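Local structure of anthranilate-CoA ligase (Stigmatella aurantiaca, 4WV3) at residues A[211-216]-A[253-258]; A[460-463]-A[467-470]; A[4-9]-A[191-196]; A[172-177]-A[376-381]. The protein belongs to the ANL superfamily of AMP-binding enzymes, with a large N-terminal region and a smaller C-terminal domain. All blocks are in the same frame, centred on the assembly; numbering follows the deposited sequence.

Interaction 1 of 4, residues A[211-216]-A[253-258]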
loop_
_atom_site.group_PDB
_atom_site.type_symbol
_atom_site.label_atom_id
_atom_site.label_comp_id
_atom_site.label_asym_id
_atom_site.label_seq_id
_atom_site.Cartn_x
_atom_site.Cartn_y
_atom_site.Cartn_z
ATOM N N ARG A 211 1.664 7.613 -17.588
ATOM C CA ARG A 211 1.010 8.465 -16.604
ATOM C C ARG A 211 0.318 7.584 -15.572
ATOM O O ARG A 211 -0.601 6.836 -15.900
ATOM C CB ARG A 211 -0.003 9.390 -17.273
ATOM C CG ARG A 211 -0.837 10.205 -16.298
ATOM C CD ARG A 211 -1.674 11.234 -17.035
ATOM N NE ARG A 211 -0.839 12.143 -17.812
ATOM C CZ ARG A 211 -1.309 13.063 -18.647
ATOM N NH1 ARG A 211 -2.617 13.199 -18.821
ATOM N NH2 ARG A 211 -0.470 13.846 -19.312
ATOM N N THR A 212 0.768 7.671 -14.325
ATOM C CA THR A 212 0.270 6.790 -13.275
ATOM C C THR A 212 -0.927 7.366 -12.527
ATOM O O THR A 212 -1.096 8.582 -12.434
ATOM C CB THR A 212 1.370 6.457 -12.247
ATOM O OG1 THR A 212 1.868 7.671 -11.669
ATOM C CG2 THR A 212 2.513 5.703 -12.909
ATOM N N PHE A 213 -1.755 6.472 -12.000
ATOM C CA PHE A 213 -2.854 6.850 -11.122
ATOM C C PHE A 213 -3.148 5.717 -10.150
ATOM O O PHE A 213 -3.563 4.631 -10.551
ATOM C CB PHE A 213 -4.106 7.208 -11.925
ATOM C CG PHE A 213 -5.343 7.357 -11.083
ATOM C CD1 PHE A 213 -5.344 8.179 -9.967
ATOM C CD2 PHE A 213 -6.507 6.681 -11.413
ATOM C CE1 PHE A 213 -6.480 8.317 -9.189
ATOM C CE2 PHE A 213 -7.648 6.818 -10.641
ATOM C CZ PHE A 213 -7.634 7.637 -9.528
ATOM N N ALA A 214 -2.921 5.978 -8.867
ATOM C CA ALA A 214 -3.158 4.980 -7.834
ATOM C C ALA A 214 -4.287 5.409 -6.914
ATOM O O ALA A 214 -4.327 6.551 -6.455
ATOM C CB ALA A 214 -1.894 4.740 -7.032
ATOM N N LEU A 215 -5.208 4.490 -6.648
ATOM C CA LEU A 215 -6.244 4.732 -5.659
ATOM C C LEU A 215 -5.597 4.704 -4.280
ATOM O O LEU A 215 -6.067 5.351 -3.345
ATOM C CB LEU A 215 -7.350 3.681 -5.761
ATOM C CG LEU A 215 -8.559 3.889 -4.849
ATOM C CD1 LEU A 215 -9.124 5.288 -5.036
ATOM C CD2 LEU A 215 -9.624 2.838 -5.117
ATOM N N ALA A 216 -4.505 3.950 -4.173
ATOM C CA ALA A 216 -3.712 3.897 -2.953
ATOM C C ALA A 216 -3.141 5.273 -2.637
ATOM O O ALA A 216 -2.635 5.963 -3.523
ATOM C CB ALA A 216 -2.593 2.878 -3.093
ATOM N N SER A 253 -13.979 7.828 -13.194
ATOM C CA SER A 253 -14.146 9.097 -13.889
ATOM C C SER A 253 -12.827 9.859 -13.940
ATOM O O SER A 253 -12.542 10.560 -14.912
ATOM C CB SER A 253 -15.217 9.941 -13.203
ATOM O OG SER A 253 -16.394 9.180 -13.008
ATOM N N THR A 254 -12.030 9.718 -12.886
ATOM C CA THR A 254 -10.699 10.311 -12.844
ATOM C C THR A 254 -9.839 9.706 -13.949
ATOM O O THR A 254 -9.069 10.407 -14.607
ATOM C CB THR A 254 -10.031 10.097 -11.470
ATOM O OG1 THR A 254 -10.790 10.773 -10.460
ATOM C CG2 THR A 254 -8.610 10.638 -11.468
ATOM N N ILE A 255 -9.993 8.401 -14.154
ATOM C CA ILE A 255 -9.314 7.700 -15.237
ATOM C C ILE A 255 -9.732 8.267 -16.593
ATOM O O ILE A 255 -8.908 8.422 -17.495
ATOM C CB ILE A 255 -9.606 6.184 -15.194
ATOM C CG1 ILE A 255 -9.109 5.585 -13.876
ATOM C CG2 ILE A 255 -8.966 5.472 -16.378
ATOM C CD1 ILE A 255 -9.319 4.089 -13.764
ATOM N N SER A 256 -11.015 8.589 -16.727
ATOM C CA SER A 256 -11.534 9.148 -17.969
ATOM C C SER A 256 -11.030 10.568 -18.211
ATOM O O SER A 256 -10.634 10.914 -19.324
ATOM C CB SER A 256 -13.064 9.131 -17.972
ATOM O OG SER A 256 -13.558 7.805 -18.024
ATOM N N ARG A 257 -11.044 11.386 -17.165
ATOM C CA ARG A 257 -10.672 12.791 -17.294
ATOM C C ARG A 257 -9.177 13.001 -17.528
ATOM O O ARG A 257 -8.781 13.662 -18.488
ATOM C CB ARG A 257 -11.127 13.590 -16.069
ATOM C CG ARG A 257 -10.675 15.043 -16.086
ATOM C CD ARG A 257 -11.281 15.836 -14.941
ATOM N NE ARG A 257 -12.730 15.967 -15.072
ATOM C CZ ARG A 257 -13.334 16.953 -15.729
ATOM N NH1 ARG A 257 -12.616 17.897 -16.321
ATOM N NH2 ARG A 257 -14.658 16.992 -15.794
ATOM N N PHE A 258 -8.352 12.437 -16.652
ATOM C CA PHE A 258 -6.913 12.684 -16.697
ATOM C C PHE A 258 -6.155 11.698 -17.581
ATOM O O PHE A 258 -4.979 11.904 -17.881
ATOM C CB PHE A 258 -6.329 12.703 -15.285
ATOM C CG PHE A 258 -6.859 13.817 -14.430
ATOM C CD1 PHE A 258 -6.331 15.093 -14.529
ATOM C CD2 PHE A 258 -7.890 13.591 -13.534
ATOM C CE1 PHE A 258 -6.817 16.122 -13.746
ATOM C CE2 PHE A 258 -8.381 14.616 -12.748
ATOM C CZ PHE A 258 -7.845 15.883 -12.854
#
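Arg-211 and Phe-213 reach from a central strand to Phe-258, Thr-254 and Ile-255 of the helix that packs on it, in an alpha/beta layer of the AMP-binding fold. Strand 211-214 lies in the mixed sheet between strands 237-239 and 262-265. Helix 248-258 is the helix of the beta-alpha-beta crossover that joins those two neighbours, so it passes over the strand between them. The short axes run nearly antiparallel, at 162° and 10.3 Å at closest approach. Arg-211 comes first. Its chain extends until a bend at chi3 (-59°) turns the guanidinium to the backbone of Phe-258. There Arg-211 NH1 donates to Phe-258 O at 2.9 Å, with the acceptor in the guanidinium plane and the donor close to the line of the carbonyl. NE is bonded separately to Ser-237 OG, so two partners fix the rotation of the group, and its positive charge would probably favour the bond to that carbonyl. Phe-213 points to the helix and forms the apolar half of the contact. Thr-254 CG2 lies over one face of its ring, a CH-pi contact of 4.0 Å to the centroid, while OG1 of the same threonine bonds to Asn-250 O one helical turn earlier. Phe-263 and Val-239, from the flanking strands, also touch the phenyl ring. At the ring's edge, near its plane, Ile-255 CG1 meets Phe-213 CD2 at 3.7 Å.

Interaction 2 of 4, residues A[460-463]-A[467-470]; sequences IILK and IPSE
Ile-467 and Pro-468 meet one residue of the preceding strand, Leu-462, where the chain leaves strand 454-462 and turns toward helix 470-483. Ile-467 comes first and offers its backbone: its side chain points away from the strand, and Leu-462 CD1 rests against the Ile-467 carbonyl carbon at 3.9 Å. At Pro-468 the same methyl spans the N-CD side of the pyrrolidine ring, 3.8 Å from Pro-468 N and 3.9 Å from Pro-468 CD. Leu-462 has CG beside its backbone N (chi1 -64°), and from there its CD1 branch extends to the Ile-467 to Pro-468 peptide. Ser-469 follows as the N-cap of helix 470-483, its OG bonded to Leu-472 N. That helix leads on to strand 492-496, parallel to 454-462 and next to it, so the loop is the first connection of a beta-alpha-beta crossover in the C-terminal domain. Phe-495 of strand 492-496 touches both Leu-462 and Pro-468, and Leu-472 adds a helix side chain against Leu-462. Since no hydrogen bond joins the two segments, the loop is held to the strand here by nondirectional van der Waals packing, one buried leucine methyl against a proline ring and the peptide before it.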
loop_
_atom_site.group_PDB
_atom_site.type_symbol
_atom_site.label_atom_id
_atom_site.label_comp_id
_atom_site.label_asym_id
_atom_site.label_seq_id
_atom_site.Cartn_x
_atom_site.Cartn_y
_atom_site.Cartn_z
ATOM N N ILE A 460 -19.480 -13.076 3.726
ATOM C CA ILE A 460 -19.644 -12.745 2.317
ATOM C C ILE A 460 -20.421 -11.453 2.080
ATOM O O ILE A 460 -21.511 -11.262 2.619
ATOM C CB ILE A 460 -20.346 -13.893 1.561
ATOM C CG1 ILE A 460 -19.548 -15.189 1.708
ATOM C CG2 ILE A 460 -20.536 -13.535 0.093
ATOM C CD1 ILE A 460 -20.134 -16.357 0.944
ATOM N N ILE A 461 -19.841 -10.569 1.273
ATOM C CA ILE A 461 -20.536 -9.382 0.798
ATOM C C ILE A 461 -21.059 -9.645 -0.609
ATOM O O ILE A 461 -20.285 -9.945 -1.520
ATOM C CB ILE A 461 -19.610 -8.153 0.765
ATOM C CG1 ILE A 461 -19.109 -7.819 2.170
ATOM C CG2 ILE A 461 -20.331 -6.958 0.157
ATOM C CD1 ILE A 461 -18.203 -6.607 2.221
ATOM N N LEU A 462 -22.371 -9.537 -0.784
ATOM C CA LEU A 462 -22.992 -9.808 -2.076
ATOM C C LEU A 462 -22.949 -8.593 -2.998
ATOM O O LEU A 462 -22.700 -7.473 -2.551
ATOM C CB LEU A 462 -24.438 -10.267 -1.883
ATOM C CG LEU A 462 -24.626 -11.590 -1.141
ATOM C CD1 LEU A 462 -26.101 -11.861 -0.900
ATOM C CD2 LEU A 462 -23.985 -12.731 -1.916
ATOM N N LYS A 463 -23.186 -8.830 -4.288
ATOM C CA LYS A 463 -23.300 -7.756 -5.269
ATOM C C LYS A 463 -24.411 -6.798 -4.849
ATOM O O LYS A 463 -25.374 -7.220 -4.207
ATOM C CB LYS A 463 -23.597 -8.331 -6.657
ATOM C CG LYS A 463 -22.472 -9.167 -7.246
ATOM C CD LYS A 463 -21.226 -8.331 -7.482
ATOM C CE LYS A 463 -20.105 -9.166 -8.077
ATOM N NZ LYS A 463 -20.468 -9.723 -9.408
ATOM N N ILE A 467 -29.899 -9.802 -2.110
ATOM C CA ILE A 467 -30.099 -10.362 -0.779
ATOM C C ILE A 467 -30.018 -11.887 -0.826
ATOM O O ILE A 467 -30.313 -12.493 -1.856
ATOM C CB ILE A 467 -31.453 -9.923 -0.175
ATOM C CG1 ILE A 467 -32.605 -10.276 -1.118
ATOM C CG2 ILE A 467 -31.445 -8.431 0.129
ATOM C CD1 ILE A 467 -33.966 -9.897 -0.578
ATOM N N PRO A 468 -29.602 -12.512 0.289
ATOM C CA PRO A 468 -29.490 -13.972 0.355
ATOM C C PRO A 468 -30.810 -14.681 0.066
ATOM O O PRO A 468 -31.882 -14.099 0.229
ATOM C CB PRO A 468 -29.078 -14.223 1.808
ATOM C CG PRO A 468 -28.394 -12.974 2.224
ATOM C CD PRO A 468 -29.119 -11.868 1.524
ATOM N N SER A 469 -30.718 -15.933 -0.368
ATOM C CA SER A 469 -31.894 -16.760 -0.589
ATOM C C SER A 469 -31.550 -18.219 -0.321
ATOM O O SER A 469 -30.381 -18.567 -0.152
ATOM C CB SER A 469 -32.423 -16.591 -2.015
ATOM O OG SER A 469 -31.486 -17.056 -2.970
ATOM N N GLU A 470 -32.573 -19.064 -0.282
ATOM C CA GLU A 470 -32.389 -20.485 -0.022
ATOM C C GLU A 470 -31.572 -21.130 -1.138
ATOM O O GLU A 470 -30.801 -22.061 -0.903
ATOM C CB GLU A 470 -33.749 -21.171 0.110
ATOM C CG GLU A 470 -33.727 -22.483 0.874
ATOM C CD GLU A 470 -35.122 -22.970 1.217
ATOM O OE1 GLU A 470 -36.081 -22.182 1.062
ATOM O OE2 GLU A 470 -35.262 -24.138 1.637
#

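Interaction 3 of 4, residues A[4-9]-A[191-196]; sequences SDLPLY and DYPLTA
Leu-6 lays both of its methyl branches against Pro-193 and Leu-194 in the first turns of helix 191-204, packing the N-terminal loop of the chain onto a helix of the AMP-binding fold more than 180 residues later. The cross-segment interactions are all apolar. Leu-6 points to the helix, with CG held beside its own backbone N (chi1 -66°), and its two methyls divide the work. CD2 meets the outer corner of the proline ring, Leu-6 CD2 to Pro-193 CG being 3.9 Å. Leu-6 CD1 touches the same corner less closely, 4.1 Å from Pro-193 CG, and also reaches the branch point of the next side chain, with Leu-6 CD1 to Leu-194 CG at 4.2 Å. The fork of the leucine therefore straddles the CG corner of the Pro-193 ring, with CD1 also turned to Leu-194. Lys-190, just before the helix, touches Leu-6 as well, and Tyr-10 packs on Pro-193. No hydrogen bond crosses between 4-9 and 191-196; one polar link of the loop is a backbone bond between Leu-8 and Arg-166. Polar bonds lie on the helix side: Asp-191 OD2 is bonded to Ala-188 N and His-187 ND1, just before the helix. Pro-193, lacking an N-H, fits the first turn, where helical backbone donors have no carbonyl partner one turn earlier. Within the segment, Asp-191 O takes two donors, Thr-195 N at 3.0 Å and Thr-195 OG1 at 2.8 Å, the hydroxyl lying 17° off the carbonyl plane.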
loop_
_atom_site.group_PDB
_atom_site.type_symbol
_atom_site.label_atom_id
_atom_site.label_comp_id
_atom_site.label_asym_id
_atom_site.label_seq_id
_atom_site.Cartn_x
_atom_site.Cartn_y
_atom_site.Cartn_z
ATOM N N SER A 4 25.603 -0.051 -4.431
ATOM C CA SER A 4 26.951 0.379 -4.786
ATOM C C SER A 4 26.978 1.183 -6.086
ATOM O O SER A 4 27.942 1.896 -6.361
ATOM C CB SER A 4 27.886 -0.829 -4.885
ATOM O OG SER A 4 27.331 -1.836 -5.713
ATOM N N ASP A 5 25.917 1.066 -6.881
ATOM C CA ASP A 5 25.794 1.844 -8.111
ATOM C C ASP A 5 25.450 3.297 -7.796
ATOM O O ASP A 5 25.700 4.196 -8.598
ATOM C CB ASP A 5 24.746 1.234 -9.048
ATOM C CG ASP A 5 25.167 -0.118 -9.592
ATOM O OD1 ASP A 5 26.386 -0.399 -9.625
ATOM O OD2 ASP A 5 24.276 -0.899 -9.987
ATOM N N LEU A 6 24.881 3.521 -6.616
ATOM C CA LEU A 6 24.537 4.865 -6.172
ATOM C C LEU A 6 25.767 5.567 -5.615
ATOM O O LEU A 6 26.708 4.911 -5.169
ATOM C CB LEU A 6 23.452 4.802 -5.095
ATOM C CG LEU A 6 22.078 4.290 -5.527
ATOM C CD1 LEU A 6 21.184 4.090 -4.317
ATOM C CD2 LEU A 6 21.439 5.254 -6.515
ATOM N N PRO A 7 25.772 6.908 -5.650
ATOM C CA PRO A 7 26.834 7.647 -4.963
ATOM C C PRO A 7 26.712 7.452 -3.455
ATOM O O PRO A 7 25.596 7.304 -2.954
ATOM C CB PRO A 7 26.545 9.104 -5.339
ATOM C CG PRO A 7 25.096 9.129 -5.701
ATOM C CD PRO A 7 24.830 7.804 -6.343
ATOM N N LEU A 8 27.839 7.440 -2.748
ATOM C CA LEU A 8 27.843 7.217 -1.305
ATOM C C LEU A 8 26.969 8.243 -0.593
ATOM O O LEU A 8 26.275 7.922 0.372
ATOM C CB LEU A 8 29.269 7.263 -0.755
ATOM C CG LEU A 8 29.437 6.863 0.712
ATOM C CD1 LEU A 8 29.024 5.414 0.926
ATOM C CD2 LEU A 8 30.871 7.093 1.168
ATOM N N TYR A 9 27.005 9.476 -1.082
ATOM C CA TYR A 9 26.127 10.522 -0.582
ATOM C C TYR A 9 25.015 10.799 -1.587
ATOM O O TYR A 9 25.254 11.348 -2.664
ATOM C CB TYR A 9 26.918 11.793 -0.278
ATOM C CG TYR A 9 27.798 11.672 0.945
ATOM C CD1 TYR A 9 29.076 11.138 0.856
ATOM C CD2 TYR A 9 27.345 12.084 2.192
ATOM C CE1 TYR A 9 29.881 11.021 1.973
ATOM C CE2 TYR A 9 28.142 11.972 3.315
ATOM C CZ TYR A 9 29.410 11.441 3.199
ATOM O OH TYR A 9 30.209 11.327 4.314
ATOM N N ASP A 191 16.726 3.635 -0.915
ATOM C CA ASP A 191 15.608 2.732 -1.163
ATOM C C ASP A 191 14.690 3.217 -2.280
ATOM O O ASP A 191 14.042 2.417 -2.954
ATOM C CB ASP A 191 14.806 2.520 0.122
ATOM C CG ASP A 191 15.635 1.905 1.228
ATOM O OD1 ASP A 191 16.586 1.159 0.911
ATOM O OD2 ASP A 191 15.341 2.167 2.413
ATOM N N TYR A 192 14.644 4.529 -2.479
ATOM C CA TYR A 192 13.735 5.117 -3.461
ATOM C C TYR A 192 14.129 4.883 -4.928
ATOM O O TYR A 192 13.308 4.400 -5.709
ATOM C CB TYR A 192 13.483 6.601 -3.156
ATOM C CG TYR A 192 12.592 6.811 -1.954
ATOM C CD1 TYR A 192 11.265 7.188 -2.110
ATOM C CD2 TYR A 192 13.070 6.612 -0.665
ATOM C CE1 TYR A 192 10.442 7.374 -1.019
ATOM C CE2 TYR A 192 12.253 6.793 0.434
ATOM C CZ TYR A 192 10.940 7.175 0.251
ATOM O OH TYR A 192 10.119 7.358 1.337
ATOM N N PRO A 193 15.376 5.211 -5.315
ATOM C CA PRO A 193 15.722 4.897 -6.706
ATOM C C PRO A 193 15.898 3.396 -6.926
ATOM O O PRO A 193 15.730 2.918 -8.049
ATOM C CB PRO A 193 17.056 5.623 -6.904
ATOM C CG PRO A 193 17.640 5.705 -5.545
ATOM C CD PRO A 193 16.477 5.906 -4.624
ATOM N N LEU A 194 16.226 2.666 -5.864
ATOM C CA LEU A 194 16.405 1.221 -5.952
ATOM C C LEU A 194 15.098 0.498 -6.263
ATOM O O LEU A 194 15.040 -0.320 -7.181
ATOM C CB LEU A 194 17.021 0.671 -4.665
ATOM C CG LEU A 194 18.539 0.786 -4.524
ATOM C CD1 LEU A 194 18.986 0.320 -3.144
ATOM C CD2 LEU A 194 19.229 -0.016 -5.611
ATOM N N THR A 195 14.051 0.797 -5.501
ATOM C CA THR A 195 12.741 0.204 -5.754
ATOM C C THR A 195 12.179 0.682 -7.089
ATOM O O THR A 195 11.489 -0.064 -7.784
ATOM C CB THR A 195 11.727 0.523 -4.635
ATOM O OG1 THR A 195 11.667 1.941 -4.428
ATOM C CG2 THR A 195 12.124 -0.162 -3.336
ATOM N N ALA A 196 12.483 1.926 -7.442
ATOM C CA ALA A 196 12.016 2.501 -8.697
ATOM C C ALA A 196 12.631 1.786 -9.891
ATOM O O ALA A 196 11.999 1.644 -10.938
ATOM C CB ALA A 196 12.324 3.991 -8.751
#

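Interaction 4 of 4, residues A[172-177]-A[376-381]; sequences LNYSSG and SYWHNF
Leu-172 and Trp-378 both carry CG anti to the backbone N (chi1 177° and -178°), which sends the two side chains toward each other, to meet at about a right angle. Tyr-174, two residues along the strand, has CG beside its backbone N (chi1 -78°), and its ring slants across so that the hydroxyl end reaches the same indole. Segment 172-177 ends one strand of the antiparallel hairpin 169-175/183-188 and leads into the glycine-rich loop between them, the phosphate-binding signature loop of ANL enzymes; Ser-175 touches the bound 5'-O-[(S)-[(2-aminobenzoyl)oxy](hydroxy)phosphoryl]adenosine. Leu-172 uses both methyls. Leu-172 CD1 packs on the stem of the tryptophan, 3.9 Å from Trp-378 CB, while Leu-172 CD2 comes to 4.1 Å from Trp-378 CD1. Asp-105 receives Trp-378 NE1 on its backbone O and His-379 ND1 on OD1, and its OD2 bonds Tyr-174 OH, so one residue at the end of helix 96-105 takes bonds from the strand and from the loop, which probably helps to hold the three rings in place. The loop is further joined to the hairpin by a backbone bond between Trp-378 and Gly-184, and Val-88 and Cys-106 touch Tyr-174. His-379, in a left-handed backbone conformation, brings its NE2 above the rim of the indole. Besides its bond to Asp-105, Tyr-174 OH approaches the ring carbon that Leu-172 CD2 also meets, lying 3.7 Å from Trp-378 CD1.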
loop_
_atom_site.group_PDB
_atom_site.type_symbol
_atom_site.label_atom_id
_atom_site.label_comp_id
_atom_site.label_asym_id
_atom_site.label_seq_id
_atom_site.Cartn_x
_atom_site.Cartn_y
_atom_site.Cartn_z
ATOM N N LEU A 172 9.559 7.971 7.267
ATOM C CA LEU A 172 9.075 7.093 8.323
ATOM C C LEU A 172 7.594 6.791 8.112
ATOM O O LEU A 172 6.747 7.677 8.229
ATOM C CB LEU A 172 9.296 7.736 9.693
ATOM C CG LEU A 172 8.780 6.967 10.911
ATOM C CD1 LEU A 172 9.414 5.589 10.982
ATOM C CD2 LEU A 172 9.049 7.749 12.187
ATOM N N ASN A 173 7.290 5.538 7.794
ATOM C CA ASN A 173 5.911 5.125 7.550
ATOM C C ASN A 173 5.363 4.239 8.659
ATOM O O ASN A 173 5.954 3.214 8.998
ATOM C CB ASN A 173 5.794 4.411 6.202
ATOM C CG ASN A 173 5.992 5.348 5.031
ATOM O OD1 ASN A 173 5.036 5.938 4.527
ATOM N ND2 ASN A 173 7.237 5.491 4.591
ATOM N N TYR A 174 4.227 4.641 9.218
ATOM C CA TYR A 174 3.594 3.882 10.290
ATOM C C TYR A 174 2.577 2.882 9.753
ATOM O O TYR A 174 1.451 3.243 9.410
ATOM C CB TYR A 174 2.949 4.822 11.310
ATOM C CG TYR A 174 3.947 5.441 12.262
ATOM C CD1 TYR A 174 4.244 4.833 13.474
ATOM C CD2 TYR A 174 4.601 6.623 11.943
ATOM C CE1 TYR A 174 5.157 5.389 14.347
ATOM C CE2 TYR A 174 5.517 7.189 12.810
ATOM C CZ TYR A 174 5.792 6.566 14.011
ATOM O OH TYR A 174 6.702 7.121 14.881
ATOM N N SER A 175 2.992 1.621 9.685
ATOM C CA SER A 175 2.140 0.548 9.193
ATOM C C SER A 175 1.217 0.044 10.295
ATOM O O SER A 175 1.678 -0.346 11.368
ATOM C CB SER A 175 2.999 -0.603 8.664
ATOM O OG SER A 175 2.196 -1.684 8.223
ATOM N N SER A 176 -0.084 0.053 10.025
ATOM C CA SER A 176 -1.073 -0.414 10.993
ATOM C C SER A 176 -0.848 -1.881 11.346
ATOM O O SER A 176 -0.670 -2.723 10.464
ATOM C CB SER A 176 -2.489 -0.215 10.451
ATOM O OG SER A 176 -2.686 -0.950 9.257
ATOM N N GLY A 177 -0.854 -2.179 12.641
ATOM C CA GLY A 177 -0.614 -3.530 13.115
ATOM C C GLY A 177 -1.874 -4.240 13.572
ATOM O O GLY A 177 -2.987 -3.812 13.267
ATOM N N SER A 376 15.678 -1.745 10.728
ATOM C CA SER A 376 14.909 -2.104 11.913
ATOM C C SER A 376 13.672 -1.219 11.992
ATOM O O SER A 376 13.539 -0.261 11.231
ATOM C CB SER A 376 15.748 -1.936 13.182
ATOM O OG SER A 376 16.079 -0.575 13.400
ATOM N N TYR A 377 12.764 -1.544 12.909
ATOM C CA TYR A 377 11.599 -0.701 13.148
ATOM C C TYR A 377 12.000 0.517 13.967
ATOM O O TYR A 377 13.111 0.585 14.492
ATOM C CB TYR A 377 10.504 -1.469 13.893
ATOM C CG TYR A 377 9.822 -2.541 13.077
ATOM C CD1 TYR A 377 9.003 -2.208 12.006
ATOM C CD2 TYR A 377 9.982 -3.884 13.389
ATOM C CE1 TYR A 377 8.373 -3.185 11.259
ATOM C CE2 TYR A 377 9.355 -4.869 12.648
ATOM C CZ TYR A 377 8.551 -4.513 11.585
ATOM O OH TYR A 377 7.925 -5.491 10.845
ATOM N N TRP A 378 11.089 1.477 14.073
ATOM C CA TRP A 378 11.300 2.632 14.935
ATOM C C TRP A 378 10.579 2.426 16.263
ATOM O O TRP A 378 9.356 2.282 16.302
ATOM C CB TRP A 378 10.823 3.917 14.253
ATOM C CG TRP A 378 11.054 5.149 15.076
ATOM C CD1 TRP A 378 10.104 5.937 15.657
ATOM C CD2 TRP A 378 12.320 5.727 15.420
ATOM N NE1 TRP A 378 10.698 6.974 16.335
ATOM C CE2 TRP A 378 12.058 6.868 16.206
ATOM C CE3 TRP A 378 13.648 5.394 15.138
ATOM C CZ2 TRP A 378 13.075 7.674 16.714
ATOM C CZ3 TRP A 378 14.657 6.196 15.643
ATOM C CH2 TRP A 378 14.365 7.323 16.422
ATOM N N HIS A 379 11.355 2.400 17.344
ATOM C CA HIS A 379 10.835 2.191 18.694
ATOM C C HIS A 379 10.106 0.860 18.870
ATOM O O HIS A 379 9.058 0.796 19.510
ATOM C CB HIS A 379 9.947 3.359 19.131
ATOM C CG HIS A 379 10.702 4.626 19.380
ATOM N ND1 HIS A 379 10.079 5.845 19.549
ATOM C CD2 HIS A 379 12.030 4.864 19.492
ATOM C CE1 HIS A 379 10.992 6.778 19.752
ATOM N NE2 HIS A 379 12.184 6.209 19.723
ATOM N N ASN A 380 10.669 -0.199 18.299
ATOM C CA ASN A 380 10.177 -1.547 18.548
ATOM C C ASN A 380 11.313 -2.563 18.507
ATOM O O ASN A 380 11.426 -3.353 17.570
ATOM C CB ASN A 380 9.072 -1.926 17.563
ATOM C CG ASN A 380 7.951 -2.701 18.225
ATOM O OD1 ASN A 380 6.772 -2.415 18.013
ATOM N ND2 ASN A 380 8.314 -3.680 19.047
ATOM N N PHE A 381 12.148 -2.518 19.542
ATOM C CA PHE A 381 13.345 -3.346 19.653
ATOM C C PHE A 381 13.054 -4.834 19.474
ATOM O O PHE A 381 13.726 -5.515 18.701
ATOM C CB PHE A 381 14.007 -3.088 21.012
ATOM C CG PHE A 381 15.221 -3.932 21.281
ATOM C CD1 PHE A 381 16.463 -3.555 20.801
ATOM C CD2 PHE A 381 15.125 -5.084 22.046
ATOM C CE1 PHE A 381 17.584 -4.324 21.058
ATOM C CE2 PHE A 381 16.240 -5.856 22.306
ATOM C CZ PHE A 381 17.472 -5.474 21.814
#

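Interactions 1, 3 and 4 belong to the large N-terminal part of the chain; interaction 2 lies in the C-terminal domain, its centre about 50 Å from that of interaction 3 and about 39 Å from that of interaction 4. Along the chain, interactions 3 and 4 interlock, since 172-177 precedes 191-196 and 376-381 follows it; their nearest atoms are about 5 Å apart. Interaction 1 is nested inside the loop closed by interaction 4, and helix 191-204 of interaction 3 is followed by strand 211-214 of interaction 1. Interaction 1 packs a crossover helix on the large mixed sheet, interaction 2 begins a crossover in the three-stranded sheet, and interactions 3 and 4 join sequence-distant loops to the fold, the latter beside the ligand pocket.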